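Local coordinates for inositol monophosphatase family protein (PDB 5J16), which probably hydrolyses myo-inositol monophosphates to free inositol and phosphate, using metal ions held in its active site, at residues Leu71-His76 against Val89-Asp94. Numbering follows the deposited sequence.
Sequences LGEEGH and VVDPID. With CA (calcium ion), chain F; CA (calcium ion), chain E; IPD (D-myo-inositol-1-phosphate), chain G.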
# COMPACT_ATOMS: atom_id res chain seq x y z
N LEU A 71 24.66 -1.76 -14.32
CA LEU A 71 24.49 -2.61 -13.13
C LEU A 71 23.03 -3.00 -13.05
O LEU A 71 22.20 -2.16 -12.71
CB LEU A 71 24.91 -1.85 -11.87
CG LEU A 71 24.82 -2.55 -10.51
CD1 LEU A 71 25.54 -3.90 -10.45
CD2 LEU A 71 25.41 -1.61 -9.48
N GLY A 72 22.72 -4.25 -13.36
CA GLY A 72 21.35 -4.74 -13.40
C GLY A 72 21.10 -5.93 -12.50
O GLY A 72 22.03 -6.68 -12.20
N GLU A 73 19.84 -6.11 -12.08
CA GLU A 73 19.50 -7.22 -11.18
C GLU A 73 19.53 -8.55 -11.88
O GLU A 73 20.18 -9.48 -11.40
CB GLU A 73 18.20 -6.98 -10.41
CG GLU A 73 16.89 -7.62 -10.86
CD GLU A 73 16.08 -8.10 -9.68
OE1 GLU A 73 15.04 -7.47 -9.39
OE2 GLU A 73 16.51 -9.08 -9.03
N GLU A 74 18.87 -8.63 -13.04
CA GLU A 74 18.82 -9.86 -13.85
C GLU A 74 20.12 -10.11 -14.66
O GLU A 74 20.08 -10.67 -15.76
CB GLU A 74 17.55 -9.89 -14.75
CG GLU A 74 16.44 -10.83 -14.27
CD GLU A 74 15.71 -10.32 -13.04
OE1 GLU A 74 15.27 -9.15 -13.03
OE2 GLU A 74 15.54 -11.11 -12.08
N GLY A 75 21.26 -9.66 -14.11
CA GLY A 75 22.56 -10.24 -14.41
C GLY A 75 23.42 -9.45 -15.35
O GLY A 75 23.93 -9.99 -16.33
N HIS A 76 23.58 -8.16 -15.08
CA HIS A 76 24.53 -7.32 -15.81
C HIS A 76 25.36 -6.55 -14.80
O HIS A 76 24.82 -5.96 -13.87
CB HIS A 76 23.82 -6.33 -16.74
CG HIS A 76 23.19 -6.97 -17.93
ND1 HIS A 76 21.84 -7.28 -17.99
CD2 HIS A 76 23.70 -7.32 -19.13
CE1 HIS A 76 21.56 -7.81 -19.16
NE2 HIS A 76 22.67 -7.85 -19.87
N VAL A 89 22.17 2.02 -13.23
CA VAL A 89 21.80 1.00 -12.24
C VAL A 89 20.29 0.81 -12.34
O VAL A 89 19.52 1.66 -11.98
CB VAL A 89 22.50 1.21 -10.84
CG1 VAL A 89 23.12 2.58 -10.64
CG2 VAL A 89 21.67 0.78 -9.67
N VAL A 90 19.92 -0.31 -12.96
CA VAL A 90 18.58 -0.56 -13.39
C VAL A 90 17.94 -1.77 -12.73
O VAL A 90 18.53 -2.81 -12.54
CB VAL A 90 18.38 -0.49 -14.96
CG1 VAL A 90 19.59 0.04 -15.72
CG2 VAL A 90 17.78 -1.76 -15.59
N ASP A 91 16.69 -1.55 -12.35
CA ASP A 91 15.77 -2.59 -11.96
C ASP A 91 14.69 -2.46 -13.01
O ASP A 91 14.01 -1.44 -13.05
CB ASP A 91 15.22 -2.31 -10.55
CG ASP A 91 14.54 -3.50 -9.94
OD1 ASP A 91 14.20 -4.44 -10.68
OD2 ASP A 91 14.33 -3.47 -8.70
N PRO A 92 14.60 -3.44 -13.90
CA PRO A 92 13.59 -3.36 -14.98
C PRO A 92 12.14 -3.51 -14.50
O PRO A 92 11.27 -2.92 -15.12
CB PRO A 92 13.99 -4.51 -15.90
CG PRO A 92 14.70 -5.47 -15.00
CD PRO A 92 15.49 -4.59 -14.07
N ILE A 93 11.88 -4.30 -13.46
CA ILE A 93 10.54 -4.34 -12.81
C ILE A 93 10.78 -4.45 -11.32
O ILE A 93 11.11 -5.53 -10.83
CB ILE A 93 9.63 -5.55 -13.26
CG1 ILE A 93 9.08 -5.36 -14.68
CG2 ILE A 93 8.41 -5.71 -12.34
CD1 ILE A 93 9.88 -6.05 -15.76
N ASP A 94 10.62 -3.33 -10.61
CA ASP A 94 10.62 -3.32 -9.17
C ASP A 94 9.19 -3.53 -8.74
O ASP A 94 8.33 -2.77 -9.11
CB ASP A 94 11.19 -2.04 -8.60
CG ASP A 94 11.41 -2.12 -7.07
OD1 ASP A 94 12.04 -3.10 -6.59
OD2 ASP A 94 10.90 -1.23 -6.34
CA CA F . 13.28 -6.68 -10.44
CA CA E . 13.66 -4.77 -7.03
C1 IPD G . 11.67 -6.21 -4.37
C2 IPD G . 10.72 -5.06 -4.12
C3 IPD G . 10.03 -5.35 -2.75
C4 IPD G . 11.04 -5.36 -1.60
C5 IPD G . 12.14 -6.40 -1.84
C6 IPD G . 12.79 -6.24 -3.28
P1 IPD G . 11.73 -7.08 -6.95
O1 IPD G . 12.26 -6.17 -5.66
O2 IPD G . 11.44 -3.79 -4.09
O3 IPD G . 9.01 -4.43 -2.45
O4 IPD G . 10.39 -5.77 -0.43
O5 IPD G . 13.11 -6.19 -0.80
O6 IPD G . 13.64 -7.32 -3.54
O7 IPD G . 12.03 -8.55 -6.88
O8 IPD G . 10.12 -6.82 -7.04
O9 IPD G . 12.40 -6.31 -8.24
O HOH W 1 15.53 -6.28 -6.77
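E73 and D91 meet at a calcium ion in the two-metal active site of the inositol monophosphatase fold, where the parallel neighbours, strands 69-72 and 86-91, lead into the metal site. The backbone pairing is short: V90 N donates to L71 O at 2.9 Å, and the CA-H groups of V89 and G72 point at L71 O and V90 O. On one face of the sheet L71 CB packs against V89 CB, with helix 214-225 lying over both side chains.

E73 OE1 reaches one calcium at 2.2 Å and D91 OD1 the same ion at 2.4 Å; their carboxylate planes are turned 73° apart, and the two oxygens lie 3.4 Å from each other, a closeness that the shared cation presumably offsets. I93 O and phosphate oxygen O9 of the inositol phosphate also bind this ion. D91 spans both metals, its CG trans to N at chi1 -165°, and OD2 binds the second calcium at 2.2 Å. D94 OD1 and D216 join it there, as do O1 and O9 of the ligand, so that O9 bridges the two ions. The sequence D91-P92-I93-D94 belongs to the family's metal-binding motif, and the backbone bends sharply at P92.

Hydrogen bonds hold the carboxylates further: S191 OG and A193 N bind D94 OD2, a water on the second calcium donates to E73 OE1, and inositol hydroxyl O2 donates to D94 OD1 at 2.7 Å.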